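Local coordinates for inositol monophosphatase family protein (Staphylococcus aureus subsp. aureus MSSA476, PDB 4I3Y) that probably hydrolyses inositol monophosphates to inositol and phosphate, using bound magnesium ions, and is inhibited by lithium, at residues Q55-F60 and W91-I96; Q72-E77 and K212-A217. All coordinates share one frame; numbering follows the deposited sequence.

Contact 1. Residues Q55-F60 and W91-I96; sequences QIQQQF and WIMDPI. With MG (magnesium ion), chain D.
Met93 lies in a closely packed part of this contact, its sulfur and methyl set among Ile56, Gln57 and Phe60 of the helix. CG stands opposite the backbone N (chi1 -179°), which sends the chain straight out from the strand, and a bend at chi3 then swings CE between Phe60 CB, 3.6 Å away, and Ile56 CG2, 3.7 Å away. An unbranched, flexible methionine can bend to follow the helix surface. Its SD also makes an oblique Met-aromatic contact with the Phe60 ring, whose far end presents an edge to one face of Trp91, with CZ 4.0 Å from CE3 and the planes 65° apart. Residues 55-60 run nearly antiparallel to residues 91-94, their axes at 160°; the parent helix 51-67 covers one face of the mixed sheet, as in the alpha/beta layers of this fold. At Pro95, where the chain turns a corner, the ring wedges against Ile56 CG2 through CB at 3.7 Å and also meets Gln57 CB. Farther on, the contact thins: Ile96 adds little beyond its CD1, 4.0 Å from Ile56 CD1. Gln55 and Gln58 turn away from the strand, and Gln58 is exposed, as its polar amide would favour. Asp94 also points away from the helix; its OD1 (2.0 Å) and, past the corner, Ile96 O bind magnesium, within the Asp-Pro-Ile-Asp-Gly-Thr signature of the family.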
ATOM      1  N   GLN A  55      -0.489  17.642  17.975  1.00 21.43           N
ATOM      2  CA  GLN A  55       0.615  17.416  18.944  1.00 23.20           C
ATOM      3  C   GLN A  55       2.027  17.245  18.353  1.00 25.07           C
ATOM      4  O   GLN A  55       3.006  17.861  18.838  1.00 23.71           O
ATOM      5  CB  GLN A  55       0.325  16.211  19.821  1.00 28.20           C
ATOM      6  CG  GLN A  55      -0.753  16.465  20.853  1.00 35.44           C
ATOM      7  CD  GLN A  55      -0.355  17.604  21.795  1.00 42.71           C
ATOM      8  OE1 GLN A  55      -1.017  18.650  21.836  1.00 47.39           O
ATOM      9  NE2 GLN A  55       0.770  17.431  22.500  1.00 45.44           N
ATOM     10  N   ILE A  56       2.155  16.411  17.316  1.00 22.26           N
ATOM     11  CA  ILE A  56       3.450  16.241  16.646  1.00 18.49           C
ATOM     12  C   ILE A  56       3.957  17.585  16.140  1.00 19.18           C
ATOM     13  O   ILE A  56       5.137  17.918  16.333  1.00 16.98           O
ATOM     14  CB  ILE A  56       3.363  15.222  15.517  1.00 17.07           C
ATOM     15  CG1 ILE A  56       3.222  13.803  16.127  1.00 16.28           C
ATOM     16  CG2 ILE A  56       4.522  15.386  14.557  1.00 14.92           C
ATOM     17  CD1 ILE A  56       3.174  12.695  15.096  1.00 15.21           C
ATOM     18  N   GLN A  57       3.060  18.397  15.545  1.00 19.31           N
ATOM     19  CA  GLN A  57       3.492  19.693  15.030  1.00 18.11           C
ATOM     20  C   GLN A  57       3.980  20.614  16.150  1.00 19.27           C
ATOM     21  O   GLN A  57       5.003  21.287  16.060  1.00 16.99           O
ATOM     22  CB  GLN A  57       2.372  20.409  14.291  1.00 18.20           C
ATOM     23  CG  GLN A  57       2.921  21.665  13.616  1.00 18.55           C
ATOM     24  CD  GLN A  57       1.950  22.265  12.588  1.00 22.20           C
ATOM     25  OE1 GLN A  57       1.490  23.383  12.759  1.00 26.87           O
ATOM     26  NE2 GLN A  57       1.659  21.549  11.547  1.00 18.77           N
ATOM     27  N   GLN A  58       3.203  20.668  17.195  1.00 20.71           N
ATOM     28  CA  GLN A  58       3.535  21.569  18.251  1.00 24.55           C
ATOM     29  C   GLN A  58       4.758  21.108  19.084  1.00 24.36           C
ATOM     30  O   GLN A  58       5.596  21.941  19.485  1.00 21.03           O
ATOM     31  CB  GLN A  58       2.280  21.872  19.046  1.00 26.81           C
ATOM     32  CG  GLN A  58       1.863  20.867  20.032  1.00 33.77           C
ATOM     33  CD  GLN A  58       1.694  21.583  21.343  1.00 44.23           C
ATOM     34  OE1 GLN A  58       0.614  21.578  21.949  1.00 52.27           O
ATOM     35  NE2 GLN A  58       2.762  22.253  21.773  1.00 44.95           N
ATOM     36  N   GLN A  59       4.921  19.793  19.236  1.00 20.14           N
ATOM     37  CA  GLN A  59       6.197  19.329  19.748  1.00 21.22           C
ATOM     38  C   GLN A  59       7.373  19.723  18.893  1.00 20.86           C
ATOM     39  O   GLN A  59       8.413  20.062  19.442  1.00 21.10           O
ATOM     40  CB  GLN A  59       6.186  17.871  20.108  1.00 21.59           C
ATOM     41  CG  GLN A  59       5.202  17.628  21.234  1.00 24.46           C
ATOM     42  CD  GLN A  59       5.026  16.169  21.551  1.00 28.20           C
ATOM     43  OE1 GLN A  59       4.015  15.765  22.144  1.00 32.04           O
ATOM     44  NE2 GLN A  59       6.017  15.360  21.187  1.00 27.79           N
ATOM     45  N   PHE A  60       7.250  19.743  17.565  1.00 18.14           N
ATOM     46  CA  PHE A  60       8.387  20.128  16.768  1.00 16.33           C
ATOM     47  C   PHE A  60       8.671  21.623  16.856  1.00 17.35           C
ATOM     48  O   PHE A  60       9.837  22.078  16.772  1.00 14.85           O
ATOM     49  CB  PHE A  60       8.221  19.819  15.295  1.00 15.46           C
ATOM     50  CG  PHE A  60       9.500  20.002  14.537  1.00 15.23           C
ATOM     51  CD1 PHE A  60      10.589  19.156  14.799  1.00 13.83           C
ATOM     52  CD2 PHE A  60       9.646  21.041  13.610  1.00 13.44           C
ATOM     53  CE1 PHE A  60      11.757  19.322  14.109  1.00 14.64           C
ATOM     54  CE2 PHE A  60      10.820  21.218  12.943  1.00 13.03           C
ATOM     55  CZ  PHE A  60      11.905  20.370  13.193  1.00 13.35           C
ATOM     56  N   TRP A  91      12.378  25.372   8.070  1.00 15.43           N
ATOM     57  CA  TRP A  91      11.866  24.007   8.173  1.00 17.18           C
ATOM     58  C   TRP A  91      10.450  23.916   7.575  1.00 17.55           C
ATOM     59  O   TRP A  91       9.575  24.695   7.939  1.00 16.58           O
ATOM     60  CB  TRP A  91      11.828  23.561   9.646  1.00 17.86           C
ATOM     61  CG  TRP A  91      13.251  23.381  10.159  1.00 20.94           C
ATOM     62  CD1 TRP A  91      14.076  24.368  10.657  1.00 23.01           C
ATOM     63  CD2 TRP A  91      14.047  22.176  10.121  1.00 21.28           C
ATOM     64  NE1 TRP A  91      15.338  23.837  10.978  1.00 23.19           N
ATOM     65  CE2 TRP A  91      15.341  22.501  10.670  1.00 22.05           C
ATOM     66  CE3 TRP A  91      13.787  20.862   9.727  1.00 18.74           C
ATOM     67  CZ2 TRP A  91      16.373  21.543  10.827  1.00 21.46           C
ATOM     68  CZ3 TRP A  91      14.798  19.904   9.869  1.00 20.85           C
ATOM     69  CH2 TRP A  91      16.099  20.259  10.408  1.00 21.38           C
ATOM     70  N   ILE A  92      10.223  22.950   6.680  1.00 17.21           N
ATOM     71  CA  ILE A  92       8.842  22.719   6.261  1.00 16.13           C
ATOM     72  C   ILE A  92       8.382  21.393   6.868  1.00 16.03           C
ATOM     73  O   ILE A  92       9.129  20.389   6.845  1.00 14.97           O
ATOM     74  CB  ILE A  92       8.707  22.713   4.755  1.00 15.92           C
ATOM     75  CG1 ILE A  92       9.201  24.053   4.197  1.00 15.62           C
ATOM     76  CG2 ILE A  92       7.247  22.380   4.376  1.00 16.16           C
ATOM     77  CD1 ILE A  92       8.932  24.241   2.703  1.00 15.74           C
ATOM     78  N   MET A  93       7.207  21.393   7.505  1.00 16.29           N
ATOM     79  CA  MET A  93       6.742  20.151   8.163  1.00 16.72           C
ATOM     80  C   MET A  93       5.329  19.729   7.814  1.00 16.61           C
ATOM     81  O   MET A  93       4.388  20.516   7.956  1.00 16.63           O
ATOM     82  CB  MET A  93       6.805  20.251   9.686  1.00 17.74           C
ATOM     83  CG  MET A  93       6.355  18.991  10.435  1.00 19.04           C
ATOM     84  SD  MET A  93       6.311  19.249  12.235  1.00 19.94           S
ATOM     85  CE  MET A  93       6.864  17.644  12.768  1.00 18.12           C
ATOM     86  N   ASP A  94       5.179  18.447   7.467  1.00 15.80           N
ATOM     87  CA  ASP A  94       3.849  17.819   7.462  1.00 15.74           C
ATOM     88  C   ASP A  94       3.786  16.874   8.682  1.00 15.05           C
ATOM     89  O   ASP A  94       4.455  15.821   8.664  1.00 14.75           O
ATOM     90  CB  ASP A  94       3.666  17.016   6.191  1.00 15.13           C
ATOM     91  CG  ASP A  94       2.224  16.671   5.954  1.00 13.31           C
ATOM     92  OD1 ASP A  94       1.452  16.605   6.940  1.00 11.96           O
ATOM     93  OD2 ASP A  94       1.892  16.565   4.774  1.00 12.74           O
ATOM     94  N   PRO A  95       3.040  17.258   9.752  1.00 14.83           N
ATOM     95  CA  PRO A  95       3.225  16.436  10.947  1.00 13.34           C
ATOM     96  C   PRO A  95       2.663  15.037  10.789  1.00 13.27           C
ATOM     97  O   PRO A  95       3.230  14.075  11.332  1.00 11.81           O
ATOM     98  CB  PRO A  95       2.523  17.228  12.028  1.00 13.98           C
ATOM     99  CG  PRO A  95       1.472  18.073  11.273  1.00 13.41           C
ATOM    100  CD  PRO A  95       2.168  18.442   9.995  1.00 13.10           C
ATOM    101  N   ILE A  96       1.532  14.901  10.082  1.00 12.44           N
ATOM    102  CA  ILE A  96       1.142  13.567   9.625  1.00 10.81           C
ATOM    103  C   ILE A  96       0.772  13.729   8.138  1.00 11.27           C
ATOM    104  O   ILE A  96      -0.161  14.451   7.823  1.00 10.74           O
ATOM    105  CB  ILE A  96      -0.070  12.993  10.384  1.00 11.35           C
ATOM    106  CG1 ILE A  96       0.273  12.633  11.870  1.00 10.36           C
ATOM    107  CG2 ILE A  96      -0.668  11.796   9.595  1.00 11.08           C
ATOM    108  CD1 ILE A  96       1.098  11.372  11.994  1.00 10.58           C
TER
HETATM  109 MG    MG D 302      -0.494  16.366   6.905  1.00 20.01          MG
HETATM  110  O   HOH W   1      -0.854  17.049   9.047  1.00 13.80           O

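Contact 2. Residues Q72-E77 and K212-A217. With MG (magnesium ion), chain F; MG (magnesium ion), chain D.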
ATOM      1  N   GLN A  72      12.848  29.260  11.125  1.00 26.67           N
ATOM      2  CA  GLN A  72      11.392  29.427  10.971  1.00 26.69           C
ATOM      3  C   GLN A  72      10.641  28.106  10.513  1.00 22.92           C
ATOM      4  O   GLN A  72      11.253  27.251   9.893  1.00 22.32           O
ATOM      5  CB  GLN A  72      11.127  30.598  10.052  1.00 28.21           C
ATOM      6  CG  GLN A  72      10.950  31.898  10.837  1.00 37.07           C
ATOM      7  CD  GLN A  72      10.331  32.963   9.944  1.00 44.35           C
ATOM      8  OE1 GLN A  72      10.938  33.339   8.931  1.00 43.66           O
ATOM      9  NE2 GLN A  72       9.076  33.399  10.265  1.00 41.22           N
ATOM     10  N   LEU A  73       9.356  27.979  10.840  1.00 18.63           N
ATOM     11  CA  LEU A  73       8.555  26.784  10.527  1.00 17.81           C
ATOM     12  C   LEU A  73       7.372  27.064   9.568  1.00 18.81           C
ATOM     13  O   LEU A  73       6.441  27.857   9.891  1.00 21.90           O
ATOM     14  CB  LEU A  73       8.069  26.099  11.822  1.00 15.27           C
ATOM     15  CG  LEU A  73       7.161  24.873  11.675  1.00 13.48           C
ATOM     16  CD1 LEU A  73       7.967  23.726  11.025  1.00 14.24           C
ATOM     17  CD2 LEU A  73       6.667  24.444  13.014  1.00 13.69           C
ATOM     18  N   LEU A  74       7.428  26.462   8.388  1.00 18.30           N
ATOM     19  CA  LEU A  74       6.245  26.409   7.512  1.00 18.23           C
ATOM     20  C   LEU A  74       5.556  25.042   7.699  1.00 17.04           C
ATOM     21  O   LEU A  74       6.158  24.025   7.384  1.00 16.30           O
ATOM     22  CB  LEU A  74       6.675  26.634   6.061  1.00 19.90           C
ATOM     23  CG  LEU A  74       5.690  26.484   4.857  1.00 21.09           C
ATOM     24  CD1 LEU A  74       4.384  27.085   5.195  1.00 23.80           C
ATOM     25  CD2 LEU A  74       6.228  27.133   3.603  1.00 18.61           C
ATOM     26  N   ALA A  75       4.332  24.994   8.236  1.00 15.97           N
ATOM     27  CA  ALA A  75       3.730  23.697   8.577  1.00 15.32           C
ATOM     28  C   ALA A  75       2.230  23.653   8.358  1.00 16.23           C
ATOM     29  O   ALA A  75       1.500  24.692   8.512  1.00 17.41           O
ATOM     30  CB  ALA A  75       4.047  23.297  10.014  1.00 13.98           C
ATOM     31  N   GLU A  76       1.754  22.450   8.040  1.00 15.24           N
ATOM     32  CA  GLU A  76       0.359  22.269   7.732  1.00 15.66           C
ATOM     33  C   GLU A  76      -0.688  22.815   8.738  1.00 15.88           C
ATOM     34  O   GLU A  76      -1.647  23.516   8.357  1.00 15.68           O
ATOM     35  CB  GLU A  76       0.051  20.803   7.488  1.00 13.67           C
ATOM     36  CG  GLU A  76      -1.388  20.665   6.982  1.00 13.99           C
ATOM     37  CD  GLU A  76      -1.699  19.275   6.464  1.00 14.66           C
ATOM     38  OE1 GLU A  76      -2.853  19.071   5.984  1.00 16.36           O
ATOM     39  OE2 GLU A  76      -0.797  18.415   6.515  1.00 13.36           O
ATOM     40  N   GLU A  77      -0.547  22.479  10.010  1.00 15.03           N
ATOM     41  CA  GLU A  77      -1.638  22.752  10.923  1.00 16.90           C
ATOM     42  C   GLU A  77      -1.534  24.120  11.668  1.00 18.02           C
ATOM     43  O   GLU A  77      -1.894  24.219  12.802  1.00 17.84           O
ATOM     44  CB  GLU A  77      -1.863  21.591  11.900  1.00 16.16           C
ATOM     45  CG  GLU A  77      -1.790  20.184  11.290  1.00 17.40           C
ATOM     46  CD  GLU A  77      -2.828  19.891  10.161  1.00 19.00           C
ATOM     47  OE1 GLU A  77      -3.811  20.686   9.994  1.00 16.36           O
ATOM     48  OE2 GLU A  77      -2.635  18.871   9.403  1.00 17.87           O
ATOM     49  N   LYS A 212       0.282  20.594  -1.218  1.00 17.57           N
ATOM     50  CA  LYS A 212       0.745  21.733  -0.431  1.00 18.33           C
ATOM     51  C   LYS A 212       2.244  21.651  -0.289  1.00 17.50           C
ATOM     52  O   LYS A 212       2.819  20.583  -0.527  1.00 17.17           O
ATOM     53  CB  LYS A 212       0.106  21.696   0.936  1.00 17.82           C
ATOM     54  CG  LYS A 212      -1.404  21.861   0.812  1.00 24.77           C
ATOM     55  CD  LYS A 212      -1.819  23.311   0.539  1.00 27.67           C
ATOM     56  CE  LYS A 212      -3.021  23.478  -0.393  1.00 36.98           C
ATOM     57  NZ  LYS A 212      -3.713  22.180  -0.704  1.00 44.20           N
ATOM     58  N   PRO A 213       2.881  22.758   0.141  1.00 16.69           N
ATOM     59  CA  PRO A 213       4.334  22.789   0.311  1.00 16.78           C
ATOM     60  C   PRO A 213       4.856  21.587   1.174  1.00 15.44           C
ATOM     61  O   PRO A 213       5.868  20.959   0.798  1.00 17.67           O
ATOM     62  CB  PRO A 213       4.559  24.132   1.052  1.00 15.97           C
ATOM     63  CG  PRO A 213       3.492  25.004   0.459  1.00 17.28           C
ATOM     64  CD  PRO A 213       2.273  24.103   0.321  1.00 17.64           C
ATOM     65  N   TRP A 214       4.157  21.315   2.279  1.00 14.02           N
ATOM     66  CA  TRP A 214       4.562  20.297   3.267  1.00 14.96           C
ATOM     67  C   TRP A 214       4.395  18.851   2.732  1.00 15.16           C
ATOM     68  O   TRP A 214       5.123  17.981   3.167  1.00 14.69           O
ATOM     69  CB  TRP A 214       3.827  20.499   4.603  1.00 12.85           C
ATOM     70  CG  TRP A 214       2.347  20.770   4.414  1.00 13.75           C
ATOM     71  CD1 TRP A 214       1.381  19.834   4.139  1.00 13.31           C
ATOM     72  CD2 TRP A 214       1.680  22.048   4.417  1.00 13.71           C
ATOM     73  NE1 TRP A 214       0.158  20.444   4.012  1.00 13.02           N
ATOM     74  CE2 TRP A 214       0.304  21.798   4.199  1.00 14.73           C
ATOM     75  CE3 TRP A 214       2.106  23.368   4.641  1.00 14.36           C
ATOM     76  CZ2 TRP A 214      -0.675  22.826   4.174  1.00 14.41           C
ATOM     77  CZ3 TRP A 214       1.133  24.404   4.600  1.00 15.52           C
ATOM     78  CH2 TRP A 214      -0.231  24.131   4.366  1.00 15.62           C
ATOM     79  N   ASP A 215       3.458  18.611   1.793  1.00 15.48           N
ATOM     80  CA  ASP A 215       3.290  17.236   1.218  1.00 14.72           C
ATOM     81  C   ASP A 215       4.492  16.801   0.360  1.00 14.31           C
ATOM     82  O   ASP A 215       4.714  15.600   0.158  1.00 13.91           O
ATOM     83  CB  ASP A 215       2.027  17.133   0.330  1.00 14.41           C
ATOM     84  CG  ASP A 215       0.766  17.524   1.041  1.00 15.29           C
ATOM     85  OD1 ASP A 215       0.460  17.031   2.164  1.00 15.28           O
ATOM     86  OD2 ASP A 215       0.053  18.357   0.429  1.00 15.21           O
ATOM     87  N   ILE A 216       5.237  17.772  -0.173  1.00 13.20           N
ATOM     88  CA  ILE A 216       6.369  17.503  -1.076  1.00 13.07           C
ATOM     89  C   ILE A 216       7.751  17.978  -0.607  1.00 14.63           C
ATOM     90  O   ILE A 216       8.734  17.835  -1.336  1.00 15.39           O
ATOM     91  CB  ILE A 216       6.087  18.060  -2.503  1.00 12.25           C
ATOM     92  CG1 ILE A 216       5.857  19.608  -2.518  1.00 12.24           C
ATOM     93  CG2 ILE A 216       4.833  17.372  -3.061  1.00 11.68           C
ATOM     94  CD1 ILE A 216       5.982  20.185  -3.931  1.00 10.84           C
ATOM     95  N   ALA A 217       7.823  18.551   0.598  1.00 14.06           N
ATOM     96  CA  ALA A 217       8.995  19.362   0.978  1.00 13.96           C
ATOM     97  C   ALA A 217      10.278  18.529   1.060  1.00 13.94           C
ATOM     98  O   ALA A 217      11.324  18.977   0.614  1.00 15.19           O
ATOM     99  CB  ALA A 217       8.725  20.083   2.307  1.00 13.86           C
TER
HETATM  100 MG    MG F 304      -4.212  17.339   5.941  1.00 20.87          MG
HETATM  101 MG    MG D 302      -0.494  16.366   6.905  1.00 20.01          MG
HETATM  102  O   HOH W   1      -0.854  17.049   9.047  1.00 13.80           O
HETATM  103  O   HOH W   2      -4.579  17.825   7.936  1.00 18.73           O
HETATM  104  O   HOH W   3      -5.366  18.915   4.907  1.00 21.72           O
HETATM  105  O   HOH W   4      -5.816  15.904   5.988  1.00 20.16           O
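With CG held between its own backbone N and carbonyl carbon (chi1 45°), Trp214 lays its indole flat against Glu76, while Glu76 reaches out fully extended, its CG opposite the backbone N (chi1 -172°). The two side chains cross at about a right angle. Glu76 CB makes a CH-pi contact over the five-membered ring of Trp214, 3.4 Å from its centroid and 10° off the normal, and CA sits over the centre of the indole; Lys212 CB lies over the opposite face, toward its rim. The flat indole thus packs along the aliphatic part of the glutamate, and the carboxylate lies almost parallel to the ring. Although Trp214 NE1 comes near OE2, the angle is too poor for a hydrogen bond, so the contact rests on CH-pi and van der Waals packing. Leu74, branched and apolar, fills in at the indole edge, with CD1 4.3 Å from CZ3, and its other methyl meets Pro213. Just before helix 213-216, the backbone N of Lys212 gives a hydrogen bond to Asp215 OD2 (2.8 Å). Beyond the ring, Glu76 spans two magnesium ions, OE1 binding one at 2.2 Å and OE2 the other at 2.1 Å; Lys42 NZ hydrogen-bonds to OE1. Glu77 OE2 accepts hydrogen bonds from two waters, one bound to each ion. Paired glutamates and a carboxylate bridging two metals are characteristic of the active site in the lithium-sensitive inositol monophosphatase family.

Overall arrangement
The two contacts lie with their centres about 9 Å apart and interleave along the chain, in the order 55-60, 72-77, 91-96, 212-217. Helix 51-67 leads into edge strand 72-75, which pairs in parallel with strand 89-97 in the seven-stranded sheet; the probable bonds from Leu74 N to Trp91 O and from Met93 N to Leu74 O (both 2.8 Å) join contact 2 to contact 1. Segment 212-217 approaches the face opposite helix 51-67, where Trp214 touches Asp94 and Ala217 touches Ile92. Glu76, Asp94 and Ile96 meet at one magnesium, a water ligand of which is common to both contacts; the far-off segment 212-217 adds Trp214, packed on Glu76, beside this metal centre.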